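Local coordinates for xylanase and alpha-amylase inhibitor protein (Scadoxus multiflorus, PDB 3MU7), which probably inhibits both xylanases and alpha-amylases, using a TIM-barrel scaffold of the glycoside hydrolase family 18 type, at residues A[4-9]-A[250-255]; A[120-125]-A[151-156]; A[176-181]-A[212-217]; A[220-225]-A[256-261]. All coordinates share one frame; numbering follows the deposited sequence.

Contact 1 of 4, residues A[4-9]-A[250-255]; sequences DIAVYW and GIMLWD
The ring of Tyr-8 has Trp-254 over one face and Met-252 at its rim. On the face, the indole reaches in with its six-membered ring, and Trp-254 CZ3 stands 3.6 Å from Tyr-8 CG. With the two planes at 58° the pair is oblique, neither stacked nor T-shaped. At the edge, Met-252 SD lies in the ring plane, 3.8 Å from Tyr-8 CD1, a Met-aromatic contact. Met-252 gets there with CG trans to its own nitrogen (chi1 174°) and bends at the next two torsions, which turn the sulfur back toward the phenol. The Trp-254 ring carries Asp-255 OD2 over one face.

Aliphatic packing fills the side of the sheet bearing Ile-5, Val-7, Ile-251 and Leu-253. Ile-5 and Ile-251 run side by side, with Ile-5 CG1 3.9 Å from Ile-251 CG1. The other branch, Ile-5 CG2, meets Leu-253 CD1 at 3.9 Å. Helix 264-269 packs on Ile-5 and Leu-253 of this face.

The backbones are linked as parallel strands, their axes 16° apart. Ala-6 N donates to Ile-251 O (2.9 Å) and Leu-253 N to Ala-6 O (2.8 Å); Tyr-8 N to Leu-253 O is longer at 3.3 Å. Across the barrel interior, Tyr-8 OH bonds to Asp-122 and His-124. A cis peptide follows Trp-254, as in family 18 relatives, where such a bond positions a tryptophan in the floor of the sugar-binding groove. First strand beside last is the closure of a TIM barrel.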
loop_
_atom_site.group_PDB
_atom_site.type_symbol
_atom_site.label_atom_id
_atom_site.label_comp_id
_atom_site.label_asym_id
_atom_site.label_seq_id
_atom_site.Cartn_x
_atom_site.Cartn_y
_atom_site.Cartn_z
ATOM N N ASP A 4 -1.467 -12.070 7.996
ATOM C CA ASP A 4 -1.317 -10.622 7.969
ATOM C C ASP A 4 -2.049 -10.072 6.754
ATOM O O ASP A 4 -1.869 -10.536 5.625
ATOM C CB ASP A 4 0.153 -10.200 7.931
ATOM C CG ASP A 4 0.874 -10.453 9.244
ATOM O OD1 ASP A 4 0.214 -10.494 10.301
ATOM O OD2 ASP A 4 2.112 -10.598 9.216
ATOM N N ILE A 5 -2.878 -9.068 7.018
ATOM C CA ILE A 5 -3.639 -8.371 5.989
ATOM C C ILE A 5 -3.271 -6.893 5.997
ATOM O O ILE A 5 -3.301 -6.239 7.048
ATOM C CB ILE A 5 -5.172 -8.538 6.177
ATOM C CG1 ILE A 5 -5.550 -10.022 6.248
ATOM C CG2 ILE A 5 -5.953 -7.803 5.071
ATOM C CD1 ILE A 5 -7.022 -10.281 6.426
ATOM N N ALA A 6 -2.910 -6.381 4.826
ATOM C CA ALA A 6 -2.747 -4.949 4.610
ATOM C C ALA A 6 -4.012 -4.435 3.932
ATOM O O ALA A 6 -4.576 -5.107 3.072
ATOM C CB ALA A 6 -1.542 -4.678 3.740
ATOM N N VAL A 7 -4.465 -3.246 4.298
ATOM C CA VAL A 7 -5.655 -2.693 3.670
ATOM C C VAL A 7 -5.452 -1.218 3.353
ATOM O O VAL A 7 -4.854 -0.484 4.148
ATOM C CB VAL A 7 -6.922 -2.929 4.556
ATOM C CG1 VAL A 7 -6.890 -2.100 5.832
ATOM C CG2 VAL A 7 -8.205 -2.675 3.768
ATOM N N TYR A 8 -5.941 -0.789 2.196
ATOM C CA TYR A 8 -5.973 0.630 1.876
ATOM C C TYR A 8 -7.158 1.300 2.550
ATOM O O TYR A 8 -8.266 0.756 2.576
ATOM C CB TYR A 8 -6.030 0.846 0.372
ATOM C CG TYR A 8 -4.680 0.745 -0.298
ATOM C CD1 TYR A 8 -4.217 -0.469 -0.806
ATOM C CD2 TYR A 8 -3.857 1.863 -0.411
ATOM C CE1 TYR A 8 -2.974 -0.560 -1.428
ATOM C CE2 TYR A 8 -2.612 1.784 -1.037
ATOM C CZ TYR A 8 -2.179 0.566 -1.533
ATOM O OH TYR A 8 -0.961 0.451 -2.164
ATOM N N TRP A 9 -6.903 2.493 3.070
ATOM C CA TRP A 9 -7.909 3.319 3.727
ATOM C C TRP A 9 -7.831 4.715 3.115
ATOM O O TRP A 9 -6.763 5.134 2.655
ATOM C CB TRP A 9 -7.647 3.373 5.240
ATOM C CG TRP A 9 -8.707 4.119 5.988
ATOM C CD1 TRP A 9 -9.830 3.589 6.547
ATOM C CD2 TRP A 9 -8.764 5.533 6.222
ATOM N NE1 TRP A 9 -10.583 4.586 7.129
ATOM C CE2 TRP A 9 -9.955 5.785 6.936
ATOM C CE3 TRP A 9 -7.919 6.606 5.916
ATOM C CZ2 TRP A 9 -10.335 7.071 7.332
ATOM C CZ3 TRP A 9 -8.299 7.888 6.309
ATOM C CH2 TRP A 9 -9.494 8.103 7.016
ATOM N N GLY A 250 1.225 -12.447 3.166
ATOM C CA GLY A 250 -0.193 -12.363 3.490
ATOM C C GLY A 250 -0.948 -11.804 2.300
ATOM O O GLY A 250 -0.530 -11.983 1.147
ATOM N N ILE A 251 -2.070 -11.141 2.570
ATOM C CA ILE A 251 -2.839 -10.497 1.508
ATOM C C ILE A 251 -2.995 -9.004 1.753
ATOM O O ILE A 251 -2.880 -8.525 2.880
ATOM C CB ILE A 251 -4.231 -11.144 1.274
ATOM C CG1 ILE A 251 -5.134 -10.975 2.499
ATOM C CG2 ILE A 251 -4.088 -12.611 0.841
ATOM C CD1 ILE A 251 -6.585 -11.382 2.273
ATOM N N MET A 252 -3.235 -8.288 0.665
ATOM C CA MET A 252 -3.623 -6.889 0.714
ATOM C C MET A 252 -5.037 -6.797 0.148
ATOM O O MET A 252 -5.385 -7.539 -0.777
ATOM C CB MET A 252 -2.626 -6.035 -0.072
ATOM C CG MET A 252 -2.997 -4.556 -0.213
ATOM S SD MET A 252 -4.112 -4.184 -1.592
ATOM C CE MET A 252 -2.955 -4.144 -2.957
ATOM N N LEU A 253 -5.852 -5.904 0.712
ATOM C CA LEU A 253 -7.215 -5.712 0.242
ATOM C C LEU A 253 -7.468 -4.297 -0.238
ATOM O O LEU A 253 -7.172 -3.309 0.461
ATOM C CB LEU A 253 -8.232 -6.088 1.329
ATOM C CG LEU A 253 -8.302 -7.573 1.672
ATOM C CD1 LEU A 253 -9.200 -7.786 2.878
ATOM C CD2 LEU A 253 -8.791 -8.401 0.494
ATOM N N TRP A 254 -8.051 -4.224 -1.414
ATOM C CA TRP A 254 -8.541 -2.977 -1.985
ATOM C C TRP A 254 -10.065 -3.038 -1.846
ATOM O O TRP A 254 -10.712 -3.728 -2.587
ATOM C CB TRP A 254 -8.153 -2.894 -3.479
ATOM C CG TRP A 254 -8.648 -1.559 -4.047
ATOM C CD1 TRP A 254 -9.779 -1.324 -4.740
ATOM C CD2 TRP A 254 -7.998 -0.306 -3.894
ATOM N NE1 TRP A 254 -9.867 0.027 -5.038
ATOM C CE2 TRP A 254 -8.784 0.672 -4.515
ATOM C CE3 TRP A 254 -6.799 0.074 -3.317
ATOM C CZ2 TRP A 254 -8.408 2.026 -4.541
ATOM C CZ3 TRP A 254 -6.450 1.381 -3.315
ATOM C CH2 TRP A 254 -7.241 2.347 -3.954
ATOM N N ASP A 255 -10.651 -2.394 -0.843
ATOM C CA ASP A 255 -10.054 -1.471 0.111
ATOM C C ASP A 255 -11.015 -1.444 1.347
ATOM O O ASP A 255 -12.015 -2.070 1.347
ATOM C CB ASP A 255 -9.934 -0.036 -0.445
ATOM C CG ASP A 255 -11.261 0.506 -0.981
ATOM O OD1 ASP A 255 -12.311 0.093 -0.597
ATOM O OD2 ASP A 255 -11.166 1.326 -1.865
#

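Contact 2 of 4, residues A[120-125]-A[151-156]; sequences GIDFHI and ALTAAP
Asp-122 OD1 accepts from two donors: Thr-153 OG1 donates to it across the contact at 2.8 Å, and Trp-178 NE1 of the next strand donates as well. The threonine uses the anti lone pair of OD1, the one turned away from OD2. Its hydroxyl is placed by chi1 63°, which sets OG1 between backbone nitrogen and carbonyl carbon, while the aspartate extends its carboxylate trans to its nitrogen (chi1 175°); the two side chains then cross at roughly a right angle. OD2 is held in turn by Tyr-8 OH and Ser-73 OG.

Next along, Ala-155 CB approaches the His-124 ring obliquely, 3.5 Å from His-124 ND1, and ND1 bonds to Tyr-8 OH. The other side of the sheet is apolar: Phe-123 CE2 meets Leu-152 CD2 at 4.2 Å, under helix 133-144, which links the two strands as a beta-alpha-beta unit.

Main-chain bonds fix the parallel register, among them Phe-123 N to Thr-153 O (2.8 Å) and Ala-155 N to Phe-123 O (3.0 Å). Past them a water bridges Ile-125 O at 2.8 Å and Ala-155 O at 2.9 Å.

Asp-122 and His-124 fall within the family 18 DxxDxDxE signature. A histidine at its third acidic position is consistent with an inhibitor rather than an active chitinase. Four donors or hydroxyl partners around one buried carboxylate imply that the rotation of Asp-122 is fixed.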
loop_
_atom_site.group_PDB
_atom_site.type_symbol
_atom_site.label_atom_id
_atom_site.label_comp_id
_atom_site.label_asym_id
_atom_site.label_seq_id
_atom_site.Cartn_x
_atom_site.Cartn_y
_atom_site.Cartn_z
ATOM N N GLY A 120 5.790 4.293 7.660
ATOM C CA GLY A 120 6.438 4.127 6.370
ATOM C C GLY A 120 5.678 4.736 5.222
ATOM O O GLY A 120 4.629 5.374 5.406
ATOM N N ILE A 121 6.233 4.516 4.031
ATOM C CA ILE A 121 5.726 5.065 2.781
ATOM C C ILE A 121 5.487 3.943 1.790
ATOM O O ILE A 121 6.351 3.082 1.595
ATOM C CB ILE A 121 6.732 6.082 2.158
ATOM C CG1 ILE A 121 7.082 7.223 3.132
ATOM C CG2 ILE A 121 6.228 6.600 0.804
ATOM C CD1 ILE A 121 5.908 8.089 3.551
ATOM N N ASP A 122 4.319 3.983 1.161
ATOM C CA ASP A 122 3.917 3.016 0.149
ATOM C C ASP A 122 3.960 3.661 -1.235
ATOM O O ASP A 122 3.353 4.708 -1.458
ATOM C CB ASP A 122 2.501 2.536 0.471
ATOM C CG ASP A 122 1.935 1.611 -0.576
ATOM O OD1 ASP A 122 2.492 0.509 -0.762
ATOM O OD2 ASP A 122 0.911 1.976 -1.191
ATOM N N PHE A 123 4.684 3.035 -2.160
ATOM C CA PHE A 123 4.816 3.529 -3.539
ATOM C C PHE A 123 3.707 2.904 -4.386
ATOM O O PHE A 123 3.843 1.770 -4.871
ATOM C CB PHE A 123 6.165 3.114 -4.141
ATOM C CG PHE A 123 7.353 3.945 -3.711
ATOM C CD1 PHE A 123 8.276 4.364 -4.664
ATOM C CD2 PHE A 123 7.577 4.277 -2.373
ATOM C CE1 PHE A 123 9.413 5.096 -4.298
ATOM C CE2 PHE A 123 8.707 5.017 -2.004
ATOM C CZ PHE A 123 9.624 5.426 -2.971
ATOM N N HIS A 124 2.611 3.626 -4.575
ATOM C CA HIS A 124 1.502 3.154 -5.423
ATOM C C HIS A 124 1.556 3.929 -6.747
ATOM O O HIS A 124 0.625 4.647 -7.127
ATOM C CB HIS A 124 0.165 3.342 -4.692
ATOM C CG HIS A 124 -0.997 2.609 -5.302
ATOM N ND1 HIS A 124 -1.649 1.592 -4.641
ATOM C CD2 HIS A 124 -1.637 2.757 -6.488
ATOM C CE1 HIS A 124 -2.638 1.142 -5.394
ATOM N NE2 HIS A 124 -2.654 1.832 -6.518
ATOM N N ILE A 125 2.674 3.771 -7.448
ATOM C CA ILE A 125 2.946 4.521 -8.671
ATOM C C ILE A 125 2.347 3.780 -9.851
ATOM O O ILE A 125 2.816 2.700 -10.221
ATOM C CB ILE A 125 4.464 4.753 -8.862
ATOM C CG1 ILE A 125 5.090 5.398 -7.611
ATOM C CG2 ILE A 125 4.733 5.558 -10.132
ATOM C CD1 ILE A 125 4.386 6.666 -7.100
ATOM N N ALA A 151 9.242 1.743 7.212
ATOM C CA ALA A 151 9.159 0.821 6.085
ATOM C C ALA A 151 8.975 1.524 4.749
ATOM O O ALA A 151 8.416 2.620 4.669
ATOM C CB ALA A 151 8.025 -0.159 6.306
ATOM N N LEU A 152 9.447 0.863 3.696
ATOM C CA LEU A 152 9.140 1.240 2.326
ATOM C C LEU A 152 8.437 0.074 1.666
ATOM O O LEU A 152 8.924 -1.061 1.706
ATOM C CB LEU A 152 10.411 1.607 1.557
ATOM C CG LEU A 152 11.112 2.889 2.029
ATOM C CD1 LEU A 152 12.493 3.033 1.393
ATOM C CD2 LEU A 152 10.253 4.116 1.776
ATOM N N THR A 153 7.277 0.343 1.075
ATOM C CA THR A 153 6.514 -0.707 0.405
ATOM C C THR A 153 6.134 -0.256 -0.991
ATOM O O THR A 153 6.247 0.926 -1.312
ATOM C CB THR A 153 5.248 -1.088 1.203
ATOM O OG1 THR A 153 4.371 0.038 1.276
ATOM C CG2 THR A 153 5.593 -1.523 2.620
ATOM N N ALA A 154 5.710 -1.198 -1.832
ATOM C CA ALA A 154 5.287 -0.875 -3.193
ATOM C C ALA A 154 4.054 -1.674 -3.588
ATOM O O ALA A 154 3.829 -2.786 -3.091
ATOM C CB ALA A 154 6.418 -1.115 -4.191
ATOM N N ALA A 155 3.275 -1.106 -4.511
ATOM C CA ALA A 155 2.028 -1.700 -4.980
ATOM C C ALA A 155 2.037 -1.811 -6.506
ATOM O O ALA A 155 1.295 -1.102 -7.191
ATOM C CB ALA A 155 0.839 -0.871 -4.517
ATOM N N PRO A 156 2.886 -2.698 -7.055
ATOM C CA PRO A 156 2.926 -2.853 -8.505
ATOM C C PRO A 156 1.663 -3.522 -9.049
ATOM O O PRO A 156 0.912 -4.179 -8.310
ATOM C CB PRO A 156 4.132 -3.774 -8.709
ATOM C CG PRO A 156 4.158 -4.608 -7.464
ATOM C CD PRO A 156 3.803 -3.636 -6.375
HETATM O O HOH W 1 1.414 0.332 -9.714
#

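Contact 3 of 4, residues A[176-181]-A[212-217]; sequences AIWVQF and KVFLGF
Aromatic contact joins Trp-178 and Phe-214 on the barrel interior. Their side chains leave the strands in the same direction, and the indole turns an edge toward the face of the phenyl: Trp-178 CE3 lies 3.6 Å from Phe-214 CD1, with the planes at 70° and ring centroids 5.0 Å apart, a T-shaped pair. A chi1 of only 9° puts Trp-178 CG nearly eclipsed with its backbone nitrogen, a strained torsion; its NE1 bonds to Asp-122.

Aliphatic and mixed contacts occupy the reverse side. Val-213 CG1 touches both Ile-177 CG1 and Val-179 CG2, at 4.0 Å each. The Phe-181 ring takes Val-179 CG1 over one face, and its CE2 reaches Leu-215 CD2 at 3.7 Å. This is the layer where strand meets helix in a beta-alpha-beta crossover of the TIM barrel: helix 195-207, which links the two strands, packs Trp-204 on Ile-177 and Val-179, and Trp-201 on Leu-215.

Main-chain hydrogen bonds pass to and fro between the parallel, twisted strands. Phe-214 N to Ile-177 O is short and nearly straight (2.8 Å). Toward the far end the bonds bend: Gly-216 N to Val-179 O is 2.7 Å but only 139° at the hydrogen, and Phe-181 N to Gly-216 O, at 3.0 Å, is equally bent. Gly-216 brings no side chain to the interior beside Gln-180, whose NE2 bonds to Ala-155 O and Glu-126.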
loop_
_atom_site.group_PDB
_atom_site.type_symbol
_atom_site.label_atom_id
_atom_site.label_comp_id
_atom_site.label_asym_id
_atom_site.label_seq_id
_atom_site.Cartn_x
_atom_site.Cartn_y
_atom_site.Cartn_z
ATOM N N ALA A 176 8.342 -4.718 1.783
ATOM C CA ALA A 176 7.229 -5.548 1.361
ATOM C C ALA A 176 6.653 -4.977 0.093
ATOM O O ALA A 176 6.744 -3.777 -0.169
ATOM C CB ALA A 176 6.153 -5.611 2.434
ATOM N N ILE A 177 6.071 -5.852 -0.707
ATOM C CA ILE A 177 5.281 -5.410 -1.840
ATOM C C ILE A 177 3.942 -6.119 -1.800
ATOM O O ILE A 177 3.848 -7.258 -1.340
ATOM C CB ILE A 177 5.997 -5.635 -3.184
ATOM C CG1 ILE A 177 6.004 -7.108 -3.576
ATOM C CG2 ILE A 177 7.393 -4.996 -3.178
ATOM C CD1 ILE A 177 6.563 -7.354 -4.942
ATOM N N TRP A 178 2.896 -5.426 -2.228
ATOM C CA TRP A 178 1.584 -6.045 -2.439
ATOM C C TRP A 178 1.277 -5.900 -3.910
ATOM O O TRP A 178 1.141 -4.785 -4.435
ATOM C CB TRP A 178 0.468 -5.432 -1.577
ATOM C CG TRP A 178 0.871 -4.194 -0.849
ATOM C CD1 TRP A 178 0.918 -2.924 -1.352
ATOM C CD2 TRP A 178 1.306 -4.107 0.514
ATOM N NE1 TRP A 178 1.365 -2.053 -0.382
ATOM C CE2 TRP A 178 1.607 -2.753 0.771
ATOM C CE3 TRP A 178 1.472 -5.043 1.545
ATOM C CZ2 TRP A 178 2.060 -2.310 2.020
ATOM C CZ3 TRP A 178 1.934 -4.603 2.781
ATOM C CH2 TRP A 178 2.219 -3.249 3.008
ATOM N N VAL A 179 1.203 -7.038 -4.584
ATOM C CA VAL A 179 0.952 -7.062 -6.014
ATOM C C VAL A 179 -0.552 -6.969 -6.257
ATOM O O VAL A 179 -1.330 -7.702 -5.636
ATOM C CB VAL A 179 1.520 -8.356 -6.637
ATOM C CG1 VAL A 179 1.279 -8.388 -8.128
ATOM C CG2 VAL A 179 3.016 -8.494 -6.335
ATOM N N GLN A 180 -0.956 -6.086 -7.165
ATOM C CA GLN A 180 -2.367 -5.923 -7.486
ATOM C C GLN A 180 -2.827 -7.013 -8.440
ATOM O O GLN A 180 -2.681 -6.882 -9.659
ATOM C CB GLN A 180 -2.625 -4.558 -8.107
ATOM C CG GLN A 180 -2.224 -3.378 -7.252
ATOM C CD GLN A 180 -2.471 -2.085 -7.986
ATOM O OE1 GLN A 180 -3.605 -1.789 -8.373
ATOM N NE2 GLN A 180 -1.421 -1.310 -8.199
ATOM N N PHE A 181 -3.366 -8.095 -7.888
ATOM C CA PHE A 181 -3.929 -9.155 -8.723
ATOM C C PHE A 181 -5.377 -8.826 -9.078
ATOM O O PHE A 181 -6.304 -9.570 -8.767
ATOM C CB PHE A 181 -3.781 -10.518 -8.041
ATOM C CG PHE A 181 -2.350 -10.961 -7.881
ATOM C CD1 PHE A 181 -1.602 -11.351 -8.984
ATOM C CD2 PHE A 181 -1.755 -10.993 -6.629
ATOM C CE1 PHE A 181 -0.281 -11.764 -8.836
ATOM C CE2 PHE A 181 -0.442 -11.413 -6.478
ATOM C CZ PHE A 181 0.296 -11.799 -7.582
ATOM N N LYS A 212 9.013 -9.823 1.634
ATOM C CA LYS A 212 7.600 -10.179 1.770
ATOM C C LYS A 212 6.797 -9.747 0.543
ATOM O O LYS A 212 6.761 -8.596 0.215
ATOM C CB LYS A 212 7.018 -9.503 3.006
ATOM C CG LYS A 212 7.595 -10.009 4.372
ATOM C CD LYS A 212 7.415 -11.525 4.580
ATOM C CE LYS A 212 8.429 -12.132 5.603
ATOM N NZ LYS A 212 7.874 -13.171 6.440
ATOM N N VAL A 213 6.148 -10.716 -0.068
ATOM C CA VAL A 213 5.223 -10.456 -1.159
ATOM C C VAL A 213 3.818 -10.801 -0.673
ATOM O O VAL A 213 3.549 -11.925 -0.221
ATOM C CB VAL A 213 5.576 -11.260 -2.441
ATOM C CG1 VAL A 213 4.634 -10.883 -3.584
ATOM C CG2 VAL A 213 7.030 -11.042 -2.859
ATOM N N PHE A 214 2.935 -9.815 -0.748
ATOM C CA PHE A 214 1.533 -9.978 -0.403
ATOM C C PHE A 214 0.710 -10.054 -1.688
ATOM O O PHE A 214 1.027 -9.375 -2.675
ATOM C CB PHE A 214 1.036 -8.765 0.390
ATOM C CG PHE A 214 1.570 -8.657 1.802
ATOM C CD1 PHE A 214 2.902 -8.331 2.052
ATOM C CD2 PHE A 214 0.706 -8.805 2.884
ATOM C CE1 PHE A 214 3.364 -8.197 3.359
ATOM C CE2 PHE A 214 1.163 -8.665 4.192
ATOM C CZ PHE A 214 2.491 -8.364 4.431
ATOM N N LEU A 215 -0.361 -10.845 -1.669
ATOM C CA LEU A 215 -1.289 -10.887 -2.800
ATOM C C LEU A 215 -2.411 -9.890 -2.585
ATOM O O LEU A 215 -3.148 -9.989 -1.606
ATOM C CB LEU A 215 -1.871 -12.285 -3.010
ATOM C CG LEU A 215 -0.884 -13.406 -3.331
ATOM C CD1 LEU A 215 -0.553 -14.203 -2.077
ATOM C CD2 LEU A 215 -1.473 -14.309 -4.396
ATOM N N GLY A 216 -2.518 -8.924 -3.487
ATOM C CA GLY A 216 -3.576 -7.917 -3.440
ATOM C C GLY A 216 -4.818 -8.364 -4.176
ATOM O O GLY A 216 -4.752 -8.746 -5.353
ATOM N N PHE A 217 -5.949 -8.290 -3.481
ATOM C CA PHE A 217 -7.247 -8.675 -4.029
ATOM C C PHE A 217 -8.297 -7.598 -3.783
ATOM O O PHE A 217 -8.222 -6.882 -2.785
ATOM C CB PHE A 217 -7.749 -9.962 -3.379
ATOM C CG PHE A 217 -6.980 -11.179 -3.768
ATOM C CD1 PHE A 217 -6.121 -11.785 -2.870
ATOM C CD2 PHE A 217 -7.118 -11.733 -5.036
ATOM C CE1 PHE A 217 -5.394 -12.930 -3.234
ATOM C CE2 PHE A 217 -6.396 -12.876 -5.407
ATOM C CZ PHE A 217 -5.538 -13.469 -4.500
#

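Contact 4 of 4, residues A[220-225]-A[256-261]; sequences HPDAAG and SYWDTV
With chi1 -172° carrying its ring trans to the backbone nitrogen, His-220 meets Trp-258, whose CG swings beside its own nitrogen (chi1 -73°) to send the indole out from the helix toward the loop. His-220 CG comes to 3.6 Å from Trp-258 CE3. The planes are 32° apart, an oblique pairing rather than a stack. On its opposite face the imidazole has Pro-221 CD.

Two more loop residues grip the indole. Asp-222 CB lies 3.6 Å from Trp-258 CH2 and above the six-membered ring, a CH-pi contact, while Ala-223 CB comes to 3.5 Å from Trp-258 CD1. Tyr-257 CD2 occupies the other face. At the margin Val-261 CG1 touches His-220 CD2 at 4.1 Å.

The loop between strand 213-218 and helix 231-242 thus packs against helix 256-262, which directly follows the last strand, 248-254. A type I turn shapes the loop side, closed by Ala-223 N to His-220 O at 2.9 Å.

No hydrogen bond crosses between the segments, so this surface union rests on ring, methyl and methylene packing. In the ring plane of His-220, ND1 accepts from Asp-222 N at 3.0 Å, which probably implies a neutral imidazole with its proton on NE2.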
loop_
_atom_site.group_PDB
_atom_site.type_symbol
_atom_site.label_atom_id
_atom_site.label_comp_id
_atom_site.label_asym_id
_atom_site.label_seq_id
_atom_site.Cartn_x
_atom_site.Cartn_y
_atom_site.Cartn_z
ATOM N N HIS A 220 -14.531 -6.667 -2.829
ATOM C CA HIS A 220 -15.924 -6.764 -3.272
ATOM C C HIS A 220 -15.897 -6.689 -4.792
ATOM O O HIS A 220 -15.007 -6.047 -5.346
ATOM C CB HIS A 220 -16.712 -5.574 -2.704
ATOM C CG HIS A 220 -18.192 -5.641 -2.931
ATOM N ND1 HIS A 220 -18.780 -5.301 -4.130
ATOM C CD2 HIS A 220 -19.204 -5.967 -2.093
ATOM C CE1 HIS A 220 -20.091 -5.434 -4.027
ATOM N NE2 HIS A 220 -20.373 -5.837 -2.802
ATOM N N PRO A 221 -16.874 -7.322 -5.481
ATOM C CA PRO A 221 -16.919 -7.221 -6.949
ATOM C C PRO A 221 -16.921 -5.789 -7.511
ATOM O O PRO A 221 -16.380 -5.549 -8.595
ATOM C CB PRO A 221 -18.231 -7.925 -7.312
ATOM C CG PRO A 221 -18.466 -8.883 -6.226
ATOM C CD PRO A 221 -17.832 -8.324 -4.972
ATOM N N ASP A 222 -17.520 -4.853 -6.778
ATOM C CA ASP A 222 -17.609 -3.463 -7.216
ATOM C C ASP A 222 -16.319 -2.681 -6.970
ATOM O O ASP A 222 -16.189 -1.563 -7.449
ATOM C CB ASP A 222 -18.747 -2.738 -6.487
ATOM C CG ASP A 222 -20.124 -2.999 -7.090
ATOM O OD1 ASP A 222 -20.246 -3.152 -8.332
ATOM O OD2 ASP A 222 -21.108 -2.979 -6.312
ATOM N N ALA A 223 -15.390 -3.250 -6.198
ATOM C CA ALA A 223 -14.177 -2.534 -5.789
ATOM C C ALA A 223 -13.131 -2.419 -6.894
ATOM O O ALA A 223 -12.233 -1.584 -6.811
ATOM C CB ALA A 223 -13.568 -3.190 -4.556
ATOM N N ALA A 224 -13.236 -3.275 -7.908
ATOM C CA ALA A 224 -12.311 -3.284 -9.037
ATOM C C ALA A 224 -13.081 -3.616 -10.306
ATOM O O ALA A 224 -14.161 -4.201 -10.238
ATOM C CB ALA A 224 -11.201 -4.298 -8.806
ATOM N N GLY A 225 -12.518 -3.251 -11.457
ATOM C CA GLY A 225 -13.122 -3.552 -12.755
ATOM C C GLY A 225 -13.160 -5.030 -13.064
ATOM O O GLY A 225 -14.071 -5.504 -13.749
ATOM N N SER A 256 -10.633 -0.726 2.374
ATOM C CA SER A 256 -11.367 -0.737 3.655
ATOM C C SER A 256 -12.864 -0.421 3.489
ATOM O O SER A 256 -13.706 -1.086 4.043
ATOM C CB SER A 256 -10.713 0.226 4.633
ATOM O OG SER A 256 -11.367 0.236 5.900
ATOM N N TYR A 257 -13.139 0.571 2.650
ATOM C CA TYR A 257 -14.516 0.949 2.364
ATOM C C TYR A 257 -15.328 -0.271 1.937
ATOM O O TYR A 257 -16.391 -0.544 2.496
ATOM C CB TYR A 257 -14.515 2.021 1.282
ATOM C CG TYR A 257 -15.854 2.488 0.792
ATOM C CD1 TYR A 257 -16.778 3.070 1.656
ATOM C CD2 TYR A 257 -16.166 2.412 -0.559
ATOM C CE1 TYR A 257 -17.997 3.536 1.181
ATOM C CE2 TYR A 257 -17.379 2.874 -1.041
ATOM C CZ TYR A 257 -18.287 3.434 -0.169
ATOM O OH TYR A 257 -19.491 3.885 -0.662
ATOM N N TRP A 258 -14.817 -1.012 0.961
ATOM C CA TRP A 258 -15.522 -2.187 0.460
ATOM C C TRP A 258 -15.471 -3.393 1.384
ATOM O O TRP A 258 -16.434 -4.158 1.458
ATOM C CB TRP A 258 -15.056 -2.539 -0.951
ATOM C CG TRP A 258 -15.590 -1.570 -1.955
ATOM C CD1 TRP A 258 -14.895 -0.602 -2.616
ATOM C CD2 TRP A 258 -16.949 -1.456 -2.386
ATOM N NE1 TRP A 258 -15.736 0.104 -3.446
ATOM C CE2 TRP A 258 -17.003 -0.398 -3.319
ATOM C CE3 TRP A 258 -18.130 -2.143 -2.070
ATOM C CZ2 TRP A 258 -18.191 -0.012 -3.949
ATOM C CZ3 TRP A 258 -19.313 -1.757 -2.693
ATOM C CH2 TRP A 258 -19.332 -0.699 -3.621
ATOM N N ASP A 259 -14.361 -3.567 2.097
ATOM C CA ASP A 259 -14.223 -4.652 3.070
ATOM C C ASP A 259 -15.235 -4.503 4.210
ATOM O O ASP A 259 -15.731 -5.494 4.747
ATOM C CB ASP A 259 -12.794 -4.680 3.612
ATOM C CG ASP A 259 -12.437 -5.992 4.281
ATOM O OD1 ASP A 259 -13.017 -7.043 3.946
ATOM O OD2 ASP A 259 -11.539 -5.966 5.135
ATOM N N THR A 260 -15.557 -3.263 4.571
ATOM C CA THR A 260 -16.584 -3.003 5.581
ATOM C C THR A 260 -17.933 -3.574 5.131
ATOM O O THR A 260 -18.641 -4.184 5.939
ATOM C CB THR A 260 -16.717 -1.495 5.857
ATOM O OG1 THR A 260 -15.462 -0.970 6.309
ATOM C CG2 THR A 260 -17.784 -1.196 6.911
ATOM N N VAL A 261 -18.259 -3.372 3.854
ATOM C CA VAL A 261 -19.492 -3.856 3.212
ATOM C C VAL A 261 -19.502 -5.386 3.097
ATOM O O VAL A 261 -20.468 -6.060 3.481
ATOM C CB VAL A 261 -19.643 -3.241 1.771
ATOM C CG1 VAL A 261 -20.837 -3.835 1.015
ATOM C CG2 VAL A 261 -19.726 -1.716 1.821
#

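Contacts 1, 2 and 3 are buried pairings of neighbouring parallel strands in one barrel; contact 4 is a surface meeting of a loop and a helix. Contacts 1 and 3 are neighbours through strands 248-254 and 213-218, and contacts 2 and 3 through 151-154 and 176-180. Their chemistry differs by place: contact 2 centres on a networked carboxylate, which Tyr-8 of contact 1 and Trp-178 of contact 3 both reach, whereas the side chains of contacts 1 and 3 bring mainly aromatic and aliphatic packing. Backbone hydrogen bonds join all three strand pairs but not contact 4, which continues from contact 1 through helix 256-262 and lies about 21 Å, centre to centre, from contact 2.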